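AP205 bacteriophage COAT protein (Acinetobacter phage ap205, PDB 5FS4) forms the virion shell of a small single-stranded RNA phage, its circularly permuted coat subunits pairing into dimers that probably serve as the capsid building blocks. Local coordinates at residues L46-P60 with N76-E90. The protein carries 2 engineered substitutions. Sequence-based numbering, arbitrary orientation.
Sequences LNNVSGQYVSVYKRP and NENQSIRTVISGSAE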
ATOM      1  N   LEU B  46      -9.559 -12.817  21.091  1.00 28.28           N
ATOM      2  CA  LEU B  46      -8.549 -12.844  20.022  1.00 21.76           C
ATOM      3  C   LEU B  46      -7.335 -12.007  20.405  1.00 20.28           C
ATOM      4  O   LEU B  46      -7.440 -11.118  21.249  1.00 19.29           O
ATOM      5  CB  LEU B  46      -9.156 -12.264  18.733  1.00 20.86           C
ATOM      6  CG  LEU B  46     -10.322 -13.113  18.213  1.00 20.10           C
ATOM      7  CD1 LEU B  46     -10.918 -12.544  16.939  1.00 21.63           C
ATOM      8  CD2 LEU B  46      -9.913 -14.560  17.970  1.00 19.36           C
ATOM      9  N   ASN B  47      -6.207 -12.285  19.750  1.00 18.54           N
ATOM     10  CA  ASN B  47      -5.005 -11.438  19.818  1.00 17.47           C
ATOM     11  C   ASN B  47      -4.841 -10.559  18.568  1.00 16.42           C
ATOM     12  O   ASN B  47      -4.295 -10.999  17.542  1.00 16.09           O
ATOM     13  CB  ASN B  47      -3.785 -12.332  20.003  1.00 19.21           C
ATOM     14  CG  ASN B  47      -3.756 -12.980  21.342  1.00 19.30           C
ATOM     15  OD1 ASN B  47      -4.115 -14.130  21.464  1.00 22.54           O
ATOM     16  ND2 ASN B  47      -3.387 -12.243  22.357  1.00 19.66           N
ATOM     17  N   ASN B  48      -5.311  -9.328  18.624  1.00 15.54           N
ATOM     18  CA  ASN B  48      -5.336  -8.514  17.408  1.00 14.33           C
ATOM     19  C   ASN B  48      -3.928  -8.000  17.106  1.00 13.95           C
ATOM     20  O   ASN B  48      -3.140  -7.656  18.041  1.00 13.24           O
ATOM     21  CB  ASN B  48      -6.279  -7.320  17.474  1.00 14.92           C
ATOM     22  CG  ASN B  48      -6.521  -6.716  16.095  1.00 17.60           C
ATOM     23  OD1 ASN B  48      -7.238  -7.313  15.241  1.00 18.97           O
ATOM     24  ND2 ASN B  48      -5.876  -5.583  15.819  1.00 17.66           N
ATOM     25  N   VAL B  49      -3.600  -7.928  15.825  1.00 11.77           N
ATOM     26  CA  VAL B  49      -2.360  -7.315  15.451  1.00 10.72           C
ATOM     27  C   VAL B  49      -2.677  -6.224  14.456  1.00 10.72           C
ATOM     28  O   VAL B  49      -3.374  -6.470  13.484  1.00 10.41           O
ATOM     29  CB  VAL B  49      -1.385  -8.343  14.844  1.00 10.59           C
ATOM     30  CG1 VAL B  49      -0.090  -7.645  14.422  1.00 10.44           C
ATOM     31  CG2 VAL B  49      -1.061  -9.481  15.812  1.00 11.25           C
ATOM     32  N   SER B  50      -2.159  -5.017  14.680  1.00 10.27           N
ATOM     33  CA  SER B  50      -2.227  -3.954  13.703  1.00 10.32           C
ATOM     34  C   SER B  50      -0.792  -3.612  13.331  1.00  9.82           C
ATOM     35  O   SER B  50       0.067  -3.271  14.237  1.00 10.16           O
ATOM     36  CB  SER B  50      -2.911  -2.735  14.330  1.00 11.03           C
ATOM     37  OG  SER B  50      -3.064  -1.695  13.398  1.00 13.18           O
ATOM     38  N   GLY B  51      -0.481  -3.793  12.051  1.00  8.85           N
ATOM     39  CA  GLY B  51       0.823  -3.439  11.511  1.00  8.64           C
ATOM     40  C   GLY B  51       0.754  -2.308  10.531  1.00  8.75           C
ATOM     41  O   GLY B  51      -0.034  -2.332   9.597  1.00  8.48           O
ATOM     42  N   GLN B  52       1.637  -1.332  10.702  1.00  9.59           N
ATOM     43  CA  GLN B  52       1.608  -0.105   9.875  1.00  9.80           C
ATOM     44  C   GLN B  52       2.905  -0.093   9.149  1.00  8.95           C
ATOM     45  O   GLN B  52       3.943  -0.096   9.808  1.00  9.53           O
ATOM     46  CB  GLN B  52       1.544   1.144  10.728  1.00 11.14           C
ATOM     47  CG  GLN B  52       1.401   2.412   9.918  1.00 12.94           C
ATOM     48  CD  GLN B  52       1.595   3.653  10.739  1.00 16.18           C
ATOM     49  OE1 GLN B  52       0.637   4.309  11.105  1.00 17.57           O
ATOM     50  NE2 GLN B  52       2.863   3.961  11.059  1.00 17.86           N
ATOM     51  N   TYR B  53       2.842  -0.028   7.827  1.00  7.74           N
ATOM     52  CA  TYR B  53       4.023  -0.113   6.938  1.00  7.23           C
ATOM     53  C   TYR B  53       4.054   1.149   6.099  1.00  6.85           C
ATOM     54  O   TYR B  53       3.104   1.421   5.398  1.00  6.69           O
ATOM     55  CB  TYR B  53       3.909  -1.340   6.028  1.00  7.17           C
ATOM     56  CG  TYR B  53       3.733  -2.617   6.762  1.00  7.78           C
ATOM     57  CD1 TYR B  53       4.862  -3.328   7.202  1.00  7.88           C
ATOM     58  CD2 TYR B  53       2.471  -3.107   7.106  1.00  8.09           C
ATOM     59  CE1 TYR B  53       4.719  -4.511   7.934  1.00  8.24           C
ATOM     60  CE2 TYR B  53       2.327  -4.262   7.897  1.00  8.37           C
ATOM     61  CZ  TYR B  53       3.459  -4.968   8.308  1.00  8.61           C
ATOM     62  OH  TYR B  53       3.248  -6.143   9.005  1.00  8.05           O
ATOM     63  N   VAL B  54       5.131   1.922   6.155  1.00  6.74           N
ATOM     64  CA  VAL B  54       5.202   3.250   5.499  1.00  7.06           C
ATOM     65  C   VAL B  54       6.470   3.395   4.621  1.00  6.93           C
ATOM     66  O   VAL B  54       7.591   3.104   5.035  1.00  6.78           O
ATOM     67  CB  VAL B  54       5.144   4.442   6.525  1.00  6.78           C
ATOM     68  CG1 VAL B  54       5.133   5.737   5.782  1.00  7.02           C
ATOM     69  CG2 VAL B  54       3.936   4.361   7.426  1.00  6.87           C
ATOM     70  N   SER B  55       6.256   3.783   3.357  1.00  7.17           N
ATOM     71  CA  SER B  55       7.357   3.926   2.388  1.00  7.52           C
ATOM     72  C   SER B  55       7.418   5.416   2.051  1.00  7.20           C
ATOM     73  O   SER B  55       6.384   6.031   1.871  1.00  7.03           O
ATOM     74  CB  SER B  55       7.111   3.133   1.109  1.00  7.78           C
ATOM     75  OG  SER B  55       7.008   1.724   1.350  1.00  8.05           O
ATOM     76  N   VAL B  56       8.638   5.986   2.013  1.00  6.72           N
ATOM     77  CA  VAL B  56       8.859   7.383   1.733  1.00  6.46           C
ATOM     78  C   VAL B  56      10.006   7.546   0.752  1.00  6.34           C
ATOM     79  O   VAL B  56      11.024   6.911   0.876  1.00  5.98           O
ATOM     80  CB  VAL B  56       9.152   8.232   2.996  1.00  6.31           C
ATOM     81  CG1 VAL B  56       9.521   9.661   2.661  1.00  6.58           C
ATOM     82  CG2 VAL B  56       7.982   8.207   3.956  1.00  6.39           C
ATOM     83  N   TYR B  57       9.721   8.328  -0.288  1.00  6.68           N
ATOM     84  CA  TYR B  57      10.771   8.753  -1.249  1.00  7.98           C
ATOM     85  C   TYR B  57      10.625  10.228  -1.523  1.00  9.10           C
ATOM     86  O   TYR B  57       9.490  10.739  -1.712  1.00  9.80           O
ATOM     87  CB  TYR B  57      10.698   7.904  -2.562  1.00  7.63           C
ATOM     88  CG  TYR B  57      11.978   7.909  -3.430  1.00  7.76           C
ATOM     89  CD1 TYR B  57      12.302   8.989  -4.242  1.00  8.31           C
ATOM     90  CD2 TYR B  57      12.883   6.824  -3.392  1.00  7.53           C
ATOM     91  CE1 TYR B  57      13.475   8.990  -4.984  1.00  8.39           C
ATOM     92  CE2 TYR B  57      14.047   6.825  -4.103  1.00  7.71           C
ATOM     93  CZ  TYR B  57      14.340   7.890  -4.912  1.00  8.38           C
ATOM     94  OH  TYR B  57      15.500   7.898  -5.633  1.00  8.86           O
ATOM     95  N   LYS B  58      11.773  10.900  -1.583  1.00  9.90           N
ATOM     96  CA  LYS B  58      11.877  12.282  -1.972  1.00 10.96           C
ATOM     97  C   LYS B  58      12.255  12.358  -3.420  1.00  9.91           C
ATOM     98  O   LYS B  58      13.418  12.189  -3.806  1.00  9.83           O
ATOM     99  CB  LYS B  58      12.869  13.024  -1.075  1.00 12.06           C
ATOM    100  CG  LYS B  58      12.466  12.965   0.408  1.00 14.77           C
ATOM    101  CD  LYS B  58      11.004  13.449   0.639  1.00 17.43           C
ATOM    102  CE  LYS B  58      10.938  14.631   1.580  1.00 21.66           C
ATOM    103  NZ  LYS B  58      11.189  14.104   2.971  1.00 24.28           N
ATOM    104  N   ARG B  59      11.245  12.675  -4.223  1.00  9.84           N
ATOM    105  CA  ARG B  59      11.344  12.588  -5.656  1.00 10.38           C
ATOM    106  C   ARG B  59      11.364  13.957  -6.313  1.00  9.89           C
ATOM    107  O   ARG B  59      10.420  14.717  -6.164  1.00  8.74           O
ATOM    108  CB  ARG B  59      10.123  11.804  -6.154  1.00 10.72           C
ATOM    109  CG  ARG B  59      10.064  11.485  -7.663  1.00 11.41           C
ATOM    110  CD  ARG B  59      11.042  10.431  -8.127  1.00 11.55           C
ATOM    111  NE  ARG B  59      10.849   9.177  -7.449  1.00 11.18           N
ATOM    112  CZ  ARG B  59      11.683   8.155  -7.503  1.00 11.67           C
ATOM    113  NH1 ARG B  59      12.763   8.218  -8.243  1.00 12.76           N
ATOM    114  NH2 ARG B  59      11.421   7.069  -6.792  1.00 12.11           N
ATOM    115  N   PRO B  60      12.435  14.269  -7.087  1.00 11.20           N
ATOM    116  CA  PRO B  60      12.507  15.517  -7.839  1.00 11.05           C
ATOM    117  C   PRO B  60      11.242  15.745  -8.669  1.00 11.08           C
ATOM    118  O   PRO B  60      10.770  14.843  -9.358  1.00 11.12           O
ATOM    119  CB  PRO B  60      13.751  15.315  -8.754  1.00 10.64           C
ATOM    120  CG  PRO B  60      14.543  14.259  -8.100  1.00 11.41           C
ATOM    121  CD  PRO B  60      13.526  13.347  -7.481  1.00 10.88           C
ATOM    122  N   ASN B  76      12.300  18.512  -4.261  1.00 11.22           N
ATOM    123  CA  ASN B  76      11.625  17.195  -4.151  1.00 10.53           C
ATOM    124  C   ASN B  76      10.245  17.284  -3.565  1.00 10.60           C
ATOM    125  O   ASN B  76       9.975  18.055  -2.661  1.00  9.60           O
ATOM    126  CB  ASN B  76      12.420  16.209  -3.307  1.00 10.77           C
ATOM    127  CG  ASN B  76      13.824  15.987  -3.833  1.00 11.13           C
ATOM    128  OD1 ASN B  76      14.035  15.854  -5.011  1.00 11.05           O
ATOM    129  ND2 ASN B  76      14.773  15.892  -2.941  1.00 11.13           N
ATOM    130  N   GLU B  77       9.405  16.410  -4.077  1.00  9.52           N
ATOM    131  CA  GLU B  77       8.134  16.059  -3.482  1.00  9.55           C
ATOM    132  C   GLU B  77       8.307  14.893  -2.588  1.00  8.94           C
ATOM    133  O   GLU B  77       9.317  14.229  -2.608  1.00  8.49           O
ATOM    134  CB  GLU B  77       7.081  15.726  -4.576  1.00 10.08           C
ATOM    135  CG  GLU B  77       7.293  14.447  -5.399  1.00 10.40           C
ATOM    136  CD  GLU B  77       6.003  13.957  -6.049  1.00 10.98           C
ATOM    137  OE1 GLU B  77       4.915  14.137  -5.453  1.00  9.55           O
ATOM    138  OE2 GLU B  77       6.078  13.364  -7.172  1.00 12.35           O
ATOM    139  N   ASN B  78       7.293  14.650  -1.780  1.00  8.56           N
ATOM    140  CA  ASN B  78       7.263  13.485  -0.933  1.00  8.54           C
ATOM    141  C   ASN B  78       6.275  12.440  -1.520  1.00  7.84           C
ATOM    142  O   ASN B  78       5.103  12.702  -1.613  1.00  7.82           O
ATOM    143  CB  ASN B  78       6.896  13.912   0.499  1.00  9.01           C
ATOM    144  CG  ASN B  78       6.847  12.753   1.450  1.00  9.64           C
ATOM    145  OD1 ASN B  78       6.415  11.636   1.071  1.00 11.00           O
ATOM    146  ND2 ASN B  78       7.394  12.933   2.632  1.00  9.12           N
ATOM    147  N   GLN B  79       6.807  11.315  -1.986  1.00  7.57           N
ATOM    148  CA  GLN B  79       6.027  10.172  -2.426  1.00  7.46           C
ATOM    149  C   GLN B  79       5.870   9.269  -1.221  1.00  7.02           C
ATOM    150  O   GLN B  79       6.859   8.696  -0.767  1.00  7.13           O
ATOM    151  CB  GLN B  79       6.770   9.418  -3.549  1.00  7.49           C
ATOM    152  CG  GLN B  79       6.772  10.173  -4.888  1.00  7.44           C
ATOM    153  CD  GLN B  79       7.430   9.413  -6.004  1.00  7.46           C
ATOM    154  OE1 GLN B  79       8.491   8.777  -5.807  1.00  8.09           O
ATOM    155  NE2 GLN B  79       6.854   9.518  -7.215  1.00  8.15           N
ATOM    156  N   SER B  80       4.622   9.104  -0.731  1.00  6.89           N
ATOM    157  CA  SER B  80       4.385   8.276   0.482  1.00  6.77           C
ATOM    158  C   SER B  80       3.358   7.218   0.224  1.00  6.36           C
ATOM    159  O   SER B  80       2.361   7.495  -0.441  1.00  6.20           O
ATOM    160  CB  SER B  80       3.952   9.086   1.700  1.00  7.85           C
ATOM    161  OG  SER B  80       5.091   9.753   2.269  1.00  8.75           O
ATOM    162  N   ILE B  81       3.641   6.021   0.736  1.00  5.91           N
ATOM    163  CA  ILE B  81       2.696   4.907   0.721  1.00  5.93           C
ATOM    164  C   ILE B  81       2.608   4.299   2.094  1.00  6.66           C
ATOM    165  O   ILE B  81       3.644   3.874   2.646  1.00  6.39           O
ATOM    166  CB  ILE B  81       3.037   3.830  -0.353  1.00  5.87           C
ATOM    167  CG1 ILE B  81       3.213   4.488  -1.743  1.00  6.05           C
ATOM    168  CG2 ILE B  81       1.957   2.748  -0.295  1.00  5.74           C
ATOM    169  CD1 ILE B  81       3.500   3.521  -2.871  1.00  5.91           C
ATOM    170  N   ARG B  82       1.381   4.222   2.629  1.00  7.34           N
ATOM    171  CA  ARG B  82       1.148   3.656   3.948  1.00  7.96           C
ATOM    172  C   ARG B  82       0.167   2.486   3.833  1.00  7.73           C
ATOM    173  O   ARG B  82      -0.891   2.644   3.287  1.00  7.57           O
ATOM    174  CB  ARG B  82       0.581   4.723   4.924  1.00  9.32           C
ATOM    175  CG  ARG B  82       0.303   4.108   6.278  1.00 10.87           C
ATOM    176  CD  ARG B  82      -0.244   5.082   7.258  1.00 12.23           C
ATOM    177  NE  ARG B  82      -1.559   5.540   6.842  1.00 13.49           N
ATOM    178  CZ  ARG B  82      -2.014   6.790   7.013  1.00 15.65           C
ATOM    179  NH1 ARG B  82      -1.255   7.773   7.512  1.00 17.36           N
ATOM    180  NH2 ARG B  82      -3.233   7.074   6.630  1.00 17.03           N
ATOM    181  N   THR B  83       0.487   1.353   4.428  1.00  7.15           N
ATOM    182  CA  THR B  83      -0.517   0.261   4.511  1.00  7.33           C
ATOM    183  C   THR B  83      -0.659  -0.107   5.951  1.00  7.50           C
ATOM    184  O   THR B  83       0.355  -0.151   6.736  1.00  7.57           O
ATOM    185  CB  THR B  83      -0.118  -1.015   3.708  1.00  7.17           C
ATOM    186  OG1 THR B  83      -0.002  -0.714   2.326  1.00  6.64           O
ATOM    187  CG2 THR B  83      -1.118  -2.257   3.910  1.00  7.48           C
ATOM    188  N   VAL B  84      -1.900  -0.345   6.368  1.00  7.70           N
ATOM    189  CA  VAL B  84      -2.133  -0.764   7.740  1.00  7.26           C
ATOM    190  C   VAL B  84      -2.964  -2.029   7.657  1.00  7.40           C
ATOM    191  O   VAL B  84      -4.051  -1.998   7.026  1.00  7.07           O
ATOM    192  CB  VAL B  84      -2.931   0.236   8.627  1.00  7.29           C
ATOM    193  CG1 VAL B  84      -3.080  -0.370  10.036  1.00  7.21           C
ATOM    194  CG2 VAL B  84      -2.199   1.550   8.702  1.00  7.00           C
ATOM    195  N   ILE B  85      -2.400  -3.124   8.181  1.00  7.58           N
ATOM    196  CA  ILE B  85      -3.068  -4.406   8.191  1.00  7.58           C
ATOM    197  C   ILE B  85      -3.519  -4.744   9.600  1.00  8.27           C
ATOM    198  O   ILE B  85      -2.678  -4.778  10.533  1.00  7.15           O
ATOM    199  CB  ILE B  85      -2.118  -5.478   7.729  1.00  7.43           C
ATOM    200  CG1 ILE B  85      -1.652  -5.170   6.288  1.00  7.12           C
ATOM    201  CG2 ILE B  85      -2.750  -6.845   7.855  1.00  6.74           C
ATOM    202  CD1 ILE B  85      -0.683  -6.174   5.716  1.00  7.69           C
ATOM    203  N   SER B  86      -4.828  -4.982   9.783  1.00  9.05           N
ATOM    204  CA  SER B  86      -5.391  -5.192  11.147  1.00 10.17           C
ATOM    205  C   SER B  86      -6.174  -6.501  11.125  1.00 10.02           C
ATOM    206  O   SER B  86      -7.093  -6.618  10.349  1.00  9.52           O
ATOM    207  CB  SER B  86      -6.305  -4.031  11.564  1.00 12.26           C
ATOM    208  OG  SER B  86      -6.782  -4.183  12.913  1.00 13.75           O
ATOM    209  N   GLY B  87      -5.790  -7.481  11.954  1.00  9.18           N
ATOM    210  CA  GLY B  87      -6.590  -8.732  12.105  1.00  8.97           C
ATOM    211  C   GLY B  87      -5.978  -9.606  13.189  1.00  8.95           C
ATOM    212  O   GLY B  87      -4.868  -9.440  13.551  1.00  8.85           O
ATOM    213  N   SER B  88      -6.757 -10.545  13.720  1.00  9.24           N
ATOM    214  CA  SER B  88      -6.252 -11.423  14.809  1.00 10.18           C
ATOM    215  C   SER B  88      -5.146 -12.319  14.259  1.00 10.50           C
ATOM    216  O   SER B  88      -5.158 -12.730  13.083  1.00 11.06           O
ATOM    217  CB  SER B  88      -7.399 -12.267  15.381  1.00 10.61           C
ATOM    218  OG  SER B  88      -7.750 -13.272  14.426  1.00 11.64           O
ATOM    219  N   ALA B  89      -4.179 -12.627  15.094  1.00 11.24           N
ATOM    220  CA  ALA B  89      -3.168 -13.641  14.744  1.00 12.00           C
ATOM    221  C   ALA B  89      -3.800 -15.026  14.486  1.00 12.30           C
ATOM    222  O   ALA B  89      -3.252 -15.840  13.717  1.00 13.76           O
ATOM    223  CB  ALA B  89      -2.131 -13.699  15.862  1.00 12.42           C
ATOM    224  N   GLU B  90      -4.961 -15.297  15.089  1.00 13.13           N
ATOM    225  CA  GLU B  90      -5.663 -16.575  14.918  1.00 14.43           C
ATOM    226  C   GLU B  90      -6.094 -16.827  13.468  1.00 14.42           C
ATOM    227  O   GLU B  90      -5.962 -17.954  12.940  1.00 15.27           O
ATOM    228  CB  GLU B  90      -6.815 -16.668  15.922  1.00 15.11           C
ATOM    229  CG  GLU B  90      -6.334 -16.858  17.382  1.00 16.51           C
ATOM    230  CD  GLU B  90      -5.988 -15.579  18.150  1.00 17.54           C
ATOM    231  OE1 GLU B  90      -6.111 -14.430  17.650  1.00 15.05           O
ATOM    232  OE2 GLU B  90      -5.589 -15.698  19.334  1.00 20.01           O
TER
HETATM  233  O   HOH W   1      -8.945  -5.710  13.392  1.00 35.72           O
HETATM  234  O   HOH W   2       8.342  15.668   3.306  1.00 19.90           O
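R59 and Q79 meet at one end of this strand pair through a nearly straight bond, R59 NE to Q79 OE1 at 2.9 Å with 177° at the hydrogen. The amide oxygen lies in the guanidinium plane, at its edge, yet the donor stands well above the amide's own carbonyl plane. Two bends in the chain, at chi2 and chi3, turn the arginine back toward Y57, laying NH2 3.2 Å above the centre of its ring; NH2 also reaches E98 of the second subunit in a salt bridge. Y57 and Q79 run side by side, ring and amide planes 63° apart. Further along the same face, Y53 CE2 touches I85 CD1 at 4.2 Å, and I85 leans on L95 of helix 92-111. Strands 47-60 and 76-88 form a long antiparallel hairpin, hydrogen-bonded and non-hydrogen-bonded pairs alternating regularly from V49–G87 to R59–E77. Strand 76-88 closes the sheet within the chain but pairs with a strand of the second subunit, continuing it across the coat-protein dimer. On the other face, V54 CG2 lies alongside R82 CG at 3.8 Å, and S80 OG donates to N78 OD1 (2.6 Å). One water bridges N48 OD1 and S86 OG. Past the last strand pairs, E90 curls back, bent at chi2 (86°), and OE1 accepts from N47 N at 3.0 Å on its syn side.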